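Local coordinates for protein alcohol dehydrogenase, zinc-containing (Thermotoga maritima, PDB 1VJ0) that binds two zinc ions in each chain and probably acts as an oxidoreductase of the zinc-containing alcohol dehydrogenase family, at residues D66-H77 and V132-S140; E123-K131 and I324-F332. One frame throughout, in Å; residues are numbered along the deposited sequence.

Interaction 1: D66-H77 and V132-S140; sequences DPRVPLPIILGH and VYGINRGCS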
loop_
_atom_site.group_PDB
_atom_site.type_symbol
_atom_site.label_atom_id
_atom_site.label_comp_id
_atom_site.label_asym_id
_atom_site.label_seq_id
_atom_site.Cartn_x
_atom_site.Cartn_y
_atom_site.Cartn_z
ATOM N N ASP A 66 -34.672 9.560 -6.381
ATOM C CA ASP A 66 -33.619 8.532 -6.586
ATOM C C ASP A 66 -34.052 7.677 -7.753
ATOM O O ASP A 66 -35.092 7.009 -7.666
ATOM C CB ASP A 66 -33.466 7.656 -5.335
ATOM C CG ASP A 66 -32.325 6.629 -5.445
ATOM O OD1 ASP A 66 -32.111 6.038 -6.535
ATOM O OD2 ASP A 66 -31.594 6.344 -4.458
ATOM N N PRO A 67 -33.315 7.705 -8.858
ATOM C CA PRO A 67 -33.764 7.004 -10.053
ATOM C C PRO A 67 -33.758 5.466 -9.919
ATOM O O PRO A 67 -34.306 4.788 -10.786
ATOM C CB PRO A 67 -32.772 7.478 -11.151
ATOM C CG PRO A 67 -31.524 7.849 -10.411
ATOM C CD PRO A 67 -32.027 8.397 -9.075
ATOM N N ARG A 68 -33.165 4.929 -8.851
ATOM C CA ARG A 68 -33.115 3.464 -8.641
ATOM C C ARG A 68 -34.426 2.837 -8.134
ATOM O O ARG A 68 -34.568 1.614 -8.127
ATOM C CB ARG A 68 -32.005 3.113 -7.651
ATOM C CG ARG A 68 -30.620 3.539 -8.148
ATOM C CD ARG A 68 -29.520 3.306 -7.118
ATOM N NE ARG A 68 -29.643 4.195 -5.949
ATOM C CZ ARG A 68 -28.921 4.066 -4.837
ATOM N NH1 ARG A 68 -28.029 3.086 -4.721
ATOM N NH2 ARG A 68 -29.118 4.897 -3.811
ATOM N N VAL A 69 -35.370 3.662 -7.696
ATOM C CA VAL A 69 -36.451 3.184 -6.843
ATOM C C VAL A 69 -37.701 2.711 -7.573
ATOM O O VAL A 69 -38.467 3.532 -8.091
ATOM C CB VAL A 69 -36.849 4.248 -5.811
ATOM C CG1 VAL A 69 -37.979 3.721 -4.881
ATOM C CG2 VAL A 69 -35.644 4.602 -4.987
ATOM N N PRO A 70 -37.951 1.404 -7.516
ATOM C CA PRO A 70 -39.162 0.842 -8.060
ATOM C C PRO A 70 -40.316 1.145 -7.117
ATOM O O PRO A 70 -40.078 1.351 -5.924
ATOM C CB PRO A 70 -38.889 -0.662 -8.021
ATOM C CG PRO A 70 -37.945 -0.850 -6.832
ATOM C CD PRO A 70 -37.102 0.364 -6.860
ATOM N N LEU A 71 -41.532 1.124 -7.645
ATOM C CA LEU A 71 -42.769 1.163 -6.863
ATOM C C LEU A 71 -43.652 -0.045 -7.199
ATOM O O LEU A 71 -43.738 -0.429 -8.379
ATOM C CB LEU A 71 -43.511 2.456 -7.188
ATOM C CG LEU A 71 -42.808 3.743 -6.772
ATOM C CD1 LEU A 71 -43.563 4.953 -7.223
ATOM C CD2 LEU A 71 -42.670 3.773 -5.258
ATOM N N PRO A 72 -44.300 -0.641 -6.198
ATOM C CA PRO A 72 -44.177 -0.216 -4.788
ATOM C C PRO A 72 -42.946 -0.788 -4.164
ATOM O O PRO A 72 -42.360 -1.709 -4.732
ATOM C CB PRO A 72 -45.420 -0.839 -4.140
ATOM C CG PRO A 72 -45.648 -2.076 -4.931
ATOM C CD PRO A 72 -45.393 -1.611 -6.343
ATOM N N ILE A 73 -42.576 -0.256 -2.994
ATOM C CA ILE A 73 -41.377 -0.685 -2.282
ATOM C C ILE A 73 -41.591 -0.494 -0.789
ATOM O O ILE A 73 -42.232 0.485 -0.381
ATOM C CB ILE A 73 -40.110 0.103 -2.767
ATOM C CG1 ILE A 73 -38.850 -0.374 -2.066
ATOM C CG2 ILE A 73 -40.259 1.635 -2.565
ATOM C CD1 ILE A 73 -37.584 0.187 -2.633
ATOM N N ILE A 74 -41.024 -1.416 -0.013
ATOM C CA ILE A 74 -40.786 -1.220 1.407
ATOM C C ILE A 74 -39.369 -0.628 1.632
ATOM O O ILE A 74 -38.339 -1.284 1.445
ATOM C CB ILE A 74 -41.008 -2.520 2.201
ATOM C CG1 ILE A 74 -42.449 -3.045 2.042
ATOM C CG2 ILE A 74 -40.676 -2.284 3.658
ATOM C CD1 ILE A 74 -42.635 -4.534 2.348
ATOM N N LEU A 75 -39.337 0.629 2.071
ATOM C CA LEU A 75 -38.088 1.314 2.295
ATOM C C LEU A 75 -37.435 0.753 3.537
ATOM O O LEU A 75 -38.031 -0.104 4.237
ATOM C CB LEU A 75 -38.300 2.820 2.432
ATOM C CG LEU A 75 -38.832 3.556 1.213
ATOM C CD1 LEU A 75 -39.286 4.937 1.625
ATOM C CD2 LEU A 75 -37.800 3.629 0.135
ATOM N N GLY A 76 -36.223 1.257 3.804
ATOM C CA GLY A 76 -35.481 0.927 5.016
ATOM C C GLY A 76 -34.340 0.003 4.659
ATOM O O GLY A 76 -34.570 -1.165 4.394
ATOM N N HIS A 77 -33.123 0.525 4.645
ATOM C CA HIS A 77 -31.933 -0.271 4.311
ATOM C C HIS A 77 -30.957 -0.411 5.494
ATOM O O HIS A 77 -29.818 -0.886 5.336
ATOM C CB HIS A 77 -31.252 0.342 3.087
ATOM C CG HIS A 77 -30.892 1.783 3.250
ATOM N ND1 HIS A 77 -31.737 2.811 2.879
ATOM C CD2 HIS A 77 -29.764 2.370 3.728
ATOM C CE1 HIS A 77 -31.156 3.971 3.150
ATOM N NE2 HIS A 77 -29.960 3.730 3.668
ATOM N N VAL A 132 -29.870 -3.767 -3.187
ATOM C CA VAL A 132 -29.891 -3.147 -1.841
ATOM C C VAL A 132 -31.314 -3.181 -1.293
ATOM O O VAL A 132 -32.232 -2.662 -1.935
ATOM C CB VAL A 132 -29.358 -1.686 -1.879
ATOM C CG1 VAL A 132 -29.267 -1.059 -0.500
ATOM C CG2 VAL A 132 -27.969 -1.649 -2.539
ATOM N N TYR A 133 -31.472 -3.837 -0.133
ATOM C CA TYR A 133 -32.712 -3.815 0.653
ATOM C C TYR A 133 -33.179 -2.395 0.839
ATOM O O TYR A 133 -32.377 -1.497 1.097
ATOM C CB TYR A 133 -32.550 -4.506 2.032
ATOM C CG TYR A 133 -32.166 -5.976 1.899
ATOM C CD1 TYR A 133 -33.064 -6.907 1.402
ATOM C CD2 TYR A 133 -30.881 -6.406 2.214
ATOM C CE1 TYR A 133 -32.705 -8.253 1.196
ATOM C CE2 TYR A 133 -30.539 -7.750 2.073
ATOM C CZ TYR A 133 -31.437 -8.668 1.560
ATOM O OH TYR A 133 -31.071 -9.978 1.405
ATOM N N GLY A 134 -34.462 -2.194 0.585
ATOM C CA GLY A 134 -35.123 -0.916 0.825
ATOM C C GLY A 134 -34.798 0.201 -0.156
ATOM O O GLY A 134 -35.277 1.329 0.047
ATOM N N ILE A 135 -34.014 -0.091 -1.212
ATOM C CA ILE A 135 -33.610 0.903 -2.231
ATOM C C ILE A 135 -34.018 0.484 -3.662
ATOM O O ILE A 135 -34.807 1.181 -4.324
ATOM C CB ILE A 135 -32.089 1.237 -2.113
ATOM C CG1 ILE A 135 -31.785 1.735 -0.690
ATOM C CG2 ILE A 135 -31.661 2.297 -3.154
ATOM C CD1 ILE A 135 -30.485 2.461 -0.543
ATOM N N ASN A 136 -33.518 -0.648 -4.145
ATOM C CA ASN A 136 -33.824 -1.051 -5.535
ATOM C C ASN A 136 -34.487 -2.421 -5.609
ATOM O O ASN A 136 -34.510 -3.055 -6.643
ATOM C CB ASN A 136 -32.572 -0.959 -6.445
ATOM C CG ASN A 136 -31.428 -1.900 -6.048
ATOM O OD1 ASN A 136 -31.551 -2.777 -5.180
ATOM N ND2 ASN A 136 -30.280 -1.717 -6.730
ATOM N N ARG A 137 -35.041 -2.850 -4.485
ATOM C CA ARG A 137 -35.748 -4.103 -4.341
ATOM C C ARG A 137 -37.183 -3.812 -3.933
ATOM O O ARG A 137 -37.445 -3.518 -2.773
ATOM C CB ARG A 137 -35.065 -4.922 -3.257
ATOM C CG ARG A 137 -33.650 -5.263 -3.592
ATOM C CD ARG A 137 -33.067 -6.312 -2.697
ATOM N NE ARG A 137 -33.634 -7.576 -3.107
ATOM C CZ ARG A 137 -33.163 -8.741 -2.773
ATOM N NH1 ARG A 137 -32.051 -8.813 -2.076
ATOM N NH2 ARG A 137 -33.768 -9.839 -3.213
ATOM N N GLY A 138 -38.085 -3.884 -4.917
ATOM C CA GLY A 138 -39.519 -3.613 -4.745
ATOM C C GLY A 138 -40.232 -4.683 -3.935
ATOM O O GLY A 138 -39.671 -5.754 -3.624
ATOM N N CYS A 139 -41.454 -4.393 -3.524
ATOM C CA CYS A 139 -42.141 -5.318 -2.663
ATOM C C CYS A 139 -43.316 -6.026 -3.331
ATOM O O CYS A 139 -44.060 -6.740 -2.680
ATOM C CB CYS A 139 -42.584 -4.592 -1.406
ATOM S SG CYS A 139 -43.871 -3.365 -1.700
ATOM N N SER A 140 -43.489 -5.892 -4.638
ATOM C CA SER A 140 -44.713 -6.434 -5.204
ATOM C C SER A 140 -44.648 -7.970 -5.453
ATOM O O SER A 140 -45.663 -8.633 -5.378
ATOM C CB SER A 140 -45.141 -5.650 -6.458
ATOM O OG SER A 140 -44.186 -5.847 -7.443
HETATM O O HOH W 1 -42.261 -3.723 -6.560
HETATM O O HOH W 2 -38.976 -3.506 -0.391
HETATM O O HOH W 3 -34.293 2.787 2.147
#

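Interaction 2: E123-K131 and I324-F332; sequences EPYLCPNRK and IWVSDTSHF. With ZN (zinc ion), chain E.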
loop_
_atom_site.group_PDB
_atom_site.type_symbol
_atom_site.label_atom_id
_atom_site.label_comp_id
_atom_site.label_asym_id
_atom_site.label_seq_id
_atom_site.Cartn_x
_atom_site.Cartn_y
_atom_site.Cartn_z
ATOM N N GLU A 123 -13.259 -4.495 -5.724
ATOM C CA GLU A 123 -14.018 -3.329 -5.305
ATOM C C GLU A 123 -15.518 -3.610 -5.432
ATOM O O GLU A 123 -16.198 -3.000 -6.242
ATOM C CB GLU A 123 -13.650 -2.146 -6.213
ATOM C CG GLU A 123 -12.192 -1.736 -6.160
ATOM C CD GLU A 123 -11.709 -0.931 -7.369
ATOM O OE1 GLU A 123 -12.134 -1.142 -8.531
ATOM O OE2 GLU A 123 -10.827 -0.086 -7.148
ATOM N N PRO A 124 -16.050 -4.501 -4.604
ATOM C CA PRO A 124 -17.441 -4.913 -4.725
ATOM C C PRO A 124 -18.469 -3.807 -4.534
ATOM O O PRO A 124 -19.579 -3.918 -5.075
ATOM C CB PRO A 124 -17.612 -5.983 -3.636
ATOM C CG PRO A 124 -16.327 -6.084 -2.922
ATOM C CD PRO A 124 -15.365 -5.182 -3.496
ATOM N N TYR A 125 -18.103 -2.752 -3.814
ATOM C CA TYR A 125 -18.988 -1.572 -3.655
ATOM C C TYR A 125 -19.262 -0.970 -5.029
ATOM O O TYR A 125 -20.258 -0.234 -5.225
ATOM C CB TYR A 125 -18.379 -0.543 -2.645
ATOM C CG TYR A 125 -16.898 -0.356 -2.760
ATOM C CD1 TYR A 125 -15.996 -1.182 -2.079
ATOM C CD2 TYR A 125 -16.380 0.598 -3.613
ATOM C CE1 TYR A 125 -14.631 -1.047 -2.270
ATOM C CE2 TYR A 125 -15.025 0.752 -3.790
ATOM C CZ TYR A 125 -14.162 -0.087 -3.142
ATOM O OH TYR A 125 -12.823 0.117 -3.396
ATOM N N LEU A 126 -18.389 -1.243 -6.012
ATOM C CA LEU A 126 -18.597 -0.731 -7.393
ATOM C C LEU A 126 -19.337 -1.685 -8.375
ATOM O O LEU A 126 -19.486 -1.388 -9.561
ATOM C CB LEU A 126 -17.281 -0.261 -8.033
ATOM C CG LEU A 126 -16.471 0.760 -7.239
ATOM C CD1 LEU A 126 -15.143 1.121 -7.875
ATOM C CD2 LEU A 126 -17.309 1.961 -6.977
ATOM N N CYS A 127 -19.824 -2.796 -7.874
ATOM C CA CYS A 127 -20.494 -3.788 -8.705
ATOM C C CYS A 127 -21.709 -3.108 -9.366
ATOM O O CYS A 127 -22.497 -2.464 -8.701
ATOM C CB CYS A 127 -20.941 -4.925 -7.819
ATOM S SG CYS A 127 -22.004 -6.131 -8.654
ATOM N N PRO A 128 -21.835 -3.182 -10.677
ATOM C CA PRO A 128 -22.995 -2.572 -11.331
ATOM C C PRO A 128 -24.321 -3.328 -11.069
ATOM O O PRO A 128 -25.362 -2.860 -11.485
ATOM C CB PRO A 128 -22.625 -2.629 -12.820
ATOM C CG PRO A 128 -21.632 -3.797 -12.933
ATOM C CD PRO A 128 -20.938 -3.862 -11.612
ATOM N N ASN A 129 -24.274 -4.497 -10.433
ATOM C CA ASN A 129 -25.454 -5.340 -10.280
ATOM C C ASN A 129 -25.832 -5.382 -8.820
ATOM O O ASN A 129 -26.454 -6.324 -8.370
ATOM C CB ASN A 129 -25.133 -6.767 -10.746
ATOM C CG ASN A 129 -24.679 -6.837 -12.212
ATOM O OD1 ASN A 129 -25.393 -6.397 -13.089
ATOM N ND2 ASN A 129 -23.489 -7.435 -12.469
ATOM N N ARG A 130 -25.418 -4.374 -8.067
ATOM C CA ARG A 130 -25.584 -4.340 -6.593
ATOM C C ARG A 130 -27.068 -4.135 -6.205
ATOM O O ARG A 130 -27.736 -3.229 -6.707
ATOM C CB ARG A 130 -24.706 -3.211 -6.039
ATOM C CG ARG A 130 -24.555 -3.108 -4.559
ATOM C CD ARG A 130 -23.445 -2.113 -4.109
ATOM N NE ARG A 130 -23.635 -1.852 -2.714
ATOM C CZ ARG A 130 -24.417 -0.886 -2.221
ATOM N NH1 ARG A 130 -25.044 -0.013 -3.020
ATOM N NH2 ARG A 130 -24.566 -0.801 -0.917
ATOM N N LYS A 131 -27.561 -5.046 -5.375
ATOM C CA LYS A 131 -28.962 -5.160 -4.975
ATOM C C LYS A 131 -29.042 -4.748 -3.499
ATOM O O LYS A 131 -28.331 -5.327 -2.658
ATOM C CB LYS A 131 -29.427 -6.615 -5.080
ATOM C CG LYS A 131 -29.585 -7.128 -6.479
ATOM C CD LYS A 131 -30.167 -8.538 -6.448
ATOM N N ILE A 324 -15.713 8.476 -2.440
ATOM C CA ILE A 324 -16.106 7.297 -1.672
ATOM C C ILE A 324 -17.554 6.890 -2.011
ATOM O O ILE A 324 -18.505 7.670 -1.789
ATOM C CB ILE A 324 -15.958 7.555 -0.132
ATOM C CG1 ILE A 324 -14.573 8.065 0.200
ATOM C CG2 ILE A 324 -16.354 6.299 0.659
ATOM C CD1 ILE A 324 -13.453 7.128 -0.100
ATOM N N TRP A 325 -17.704 5.711 -2.606
ATOM C CA TRP A 325 -18.998 5.182 -2.950
ATOM C C TRP A 325 -19.367 4.034 -1.982
ATOM O O TRP A 325 -18.715 2.985 -1.993
ATOM C CB TRP A 325 -19.028 4.668 -4.397
ATOM C CG TRP A 325 -20.403 4.225 -4.768
ATOM C CD1 TRP A 325 -20.827 2.965 -5.105
ATOM C CD2 TRP A 325 -21.531 5.053 -4.814
ATOM N NE1 TRP A 325 -22.174 2.976 -5.358
ATOM C CE2 TRP A 325 -22.632 4.254 -5.190
ATOM C CE3 TRP A 325 -21.731 6.432 -4.598
ATOM C CZ2 TRP A 325 -23.921 4.763 -5.321
ATOM C CZ3 TRP A 325 -23.025 6.940 -4.696
ATOM C CH2 TRP A 325 -24.103 6.098 -5.078
ATOM N N VAL A 326 -20.444 4.239 -1.225
ATOM C CA VAL A 326 -21.008 3.233 -0.323
ATOM C C VAL A 326 -19.912 2.440 0.445
ATOM O O VAL A 326 -18.986 3.062 0.994
ATOM C CB VAL A 326 -22.148 2.375 -1.013
ATOM C CG1 VAL A 326 -23.226 3.322 -1.590
ATOM C CG2 VAL A 326 -21.629 1.481 -2.055
ATOM N N SER A 327 -20.079 1.139 0.595
ATOM C CA SER A 327 -19.172 0.330 1.380
ATOM C C SER A 327 -19.427 -1.092 1.007
ATOM O O SER A 327 -20.434 -1.406 0.362
ATOM C CB SER A 327 -19.465 0.523 2.856
ATOM O OG SER A 327 -20.834 0.317 3.100
ATOM N N ASP A 328 -18.519 -1.963 1.421
ATOM C CA ASP A 328 -18.654 -3.376 1.195
ATOM C C ASP A 328 -18.604 -4.152 2.507
ATOM O O ASP A 328 -18.608 -3.576 3.583
ATOM C CB ASP A 328 -17.622 -3.860 0.153
ATOM C CG ASP A 328 -16.207 -3.774 0.627
ATOM O OD1 ASP A 328 -15.909 -3.846 1.847
ATOM O OD2 ASP A 328 -15.295 -3.676 -0.194
ATOM N N THR A 329 -18.598 -5.480 2.409
ATOM C CA THR A 329 -18.607 -6.319 3.586
ATOM C C THR A 329 -17.364 -6.186 4.464
ATOM O O THR A 329 -17.492 -6.322 5.637
ATOM C CB THR A 329 -18.805 -7.763 3.167
ATOM O OG1 THR A 329 -20.122 -7.894 2.607
ATOM C CG2 THR A 329 -18.751 -8.709 4.357
ATOM N N SER A 330 -16.190 -5.895 3.903
ATOM C CA SER A 330 -15.029 -5.634 4.730
ATOM C C SER A 330 -15.242 -4.365 5.564
ATOM O O SER A 330 -14.915 -4.320 6.748
ATOM C CB SER A 330 -13.720 -5.565 3.911
ATOM O OG SER A 330 -13.633 -4.336 3.145
ATOM N N HIS A 331 -15.830 -3.334 4.981
ATOM C CA HIS A 331 -16.084 -2.134 5.730
ATOM C C HIS A 331 -17.142 -2.361 6.808
ATOM O O HIS A 331 -17.040 -1.806 7.923
ATOM C CB HIS A 331 -16.544 -1.002 4.808
ATOM C CG HIS A 331 -15.604 -0.705 3.696
ATOM N ND1 HIS A 331 -16.013 -0.661 2.377
ATOM C CD2 HIS A 331 -14.263 -0.481 3.685
ATOM C CE1 HIS A 331 -14.970 -0.372 1.604
ATOM N NE2 HIS A 331 -13.893 -0.265 2.370
ATOM N N PHE A 332 -18.162 -3.136 6.447
ATOM C CA PHE A 332 -19.247 -3.570 7.360
ATOM C C PHE A 332 -18.707 -4.184 8.685
ATOM O O PHE A 332 -19.004 -3.746 9.798
ATOM C CB PHE A 332 -20.186 -4.521 6.559
ATOM C CG PHE A 332 -21.127 -5.346 7.402
ATOM C CD1 PHE A 332 -22.126 -4.763 8.152
ATOM C CD2 PHE A 332 -20.993 -6.697 7.447
ATOM C CE1 PHE A 332 -22.996 -5.576 8.924
ATOM C CE2 PHE A 332 -21.841 -7.497 8.228
ATOM C CZ PHE A 332 -22.827 -6.924 8.955
HETATM ZN ZN ZN E . -20.294 -7.671 -9.316
HETATM O O HOH W 4 -24.218 0.833 -5.813
HETATM O O HOH W 5 -21.446 -3.243 -1.515
HETATM O O HOH W 6 -23.146 -2.142 1.040
#

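Interaction 1: D66-H77 and V132-S140
Ile-135 lies between His-77 and Arg-68 and touches each with a different branch. Its CG1 is beside the backbone N (chi1 -57°), which carries CD1 over one face of the imidazole. CD1 is 3.9 Å from the ring centroid of His-77, a CH-pi contact shifted toward the ND1 side. The other branch, CG2, is anti to the backbone N. It sits over the centre of the Arg-68 guanidinium, 3.7 Å from CZ.

Asp-66 fixes how that guanidinium is turned. NE and NH2 of Arg-68 reach the carboxylate side-on, one to each oxygen, with NH2 to OD2 at 2.9 Å. OD1 also accepts from the backbone N of Arg-68, an Asx turn. The carboxylate thus fixes the plane against which the CG2 methyl rests.

The His-77 ring is steered from its edge by water 3. This water accepts from ND1 of His-77 at 2.7 Å and from Gly-76 N, and donates to Gly-134 O. Gly-134, at positive phi, packs closely here, with its CA 3.3 Å from Ile-74 O in a CA-H...O contact.

Farther along, Ile-73 lays CG1 against Arg-137 O and CD1 against Ile-135 O. Ile-135 O is buried and has no polar partner in the model. Cys-139 N donates to Pro-72 O (3.1 Å, 164°) from above the carbonyl plane. Cys-139 SG packs on the Pro-72 ring, and Cys-139 CB is 3.8 Å from Ile-74 CD1.

NE2 of His-77 binds zinc together with Cys-55, Glu-78 and Cys-178. Water 3 and Ile-135 therefore form a second shell behind a ligand of a zinc site that probably corresponds to the catalytic one of zinc-dependent alcohol dehydrogenases, with His-77 supplied from the GroES-like region.

Interaction 2: E123-K131 and I324-F332
Pro-124 and Tyr-125 begin the contact by meeting Asp-328. CD of Pro-124 is 3.6 Å from OD2 of Asp-328. The same oxygen lies near the plane of the Tyr-125 ring, at its edge, 3.2 Å from CD1. Such an approach would suit the slightly positive ring hydrogens. Lys-122 of a third subunit forms a salt bridge with this OD2. The other oxygen, OD1, caps helix 329-340 by accepting from His-331 N. In return, His-331 ND1 accepts from Asp-328 N, which completes a capping box. The Tyr-125 and His-331 rings meet obliquely, with planes at 45°.

Tyr-125 O points at the edge of the Trp-325 indole, 3.3 Å from CD1. Leu-126 adds CD2 near that same CD1. A second subunit also reaches this contact: its Arg-290 makes a cation-pi contact with Trp-325.

Cys-127 takes no part in the contact. Its SG binds zinc at 2.4 Å, with Cys-112, Cys-115 and Cys-118. Asn-129 N donates to this sulfur.

Arg-130 returns to the other segment. Its chain is extended from CG to NE, and the guanidinium lays one face on CG2 of Val-326, 3.7 Å from CZ. Its nitrogens are hydrated. One water links NH1 to Trp-325 NE1, and two more link NE and NH2 to Ser-327 O.

No direct hydrogen bond joins the two segments. Apolar packing and three bridging waters do the work. No acid of 324-332 pairs with Arg-130, so waters and Ser-327 O probably solvate its charge, while NH1 also bonds an unidentified ligand.

From the N terminus, 66-77 comes first, in the loop between helix 56-62 and strand 78-86. The chain then passes through 123-131, beside the four-cysteine zinc site, and runs directly into 132-140. There interaction 1 closes its loop, within the GroES-like region. Interaction 2 closes much later, at 324-332, after the parallel sheet of the Rossmann-type region. The segments alternate, so the two contacts cross. Their centres are about 17 Å apart. They meet where Asn-136 ND2 lies 3.0 Å from Arg-130 O, a probable hydrogen bond. Together they connect the surroundings of both zinc sites with the start of helix 329-340.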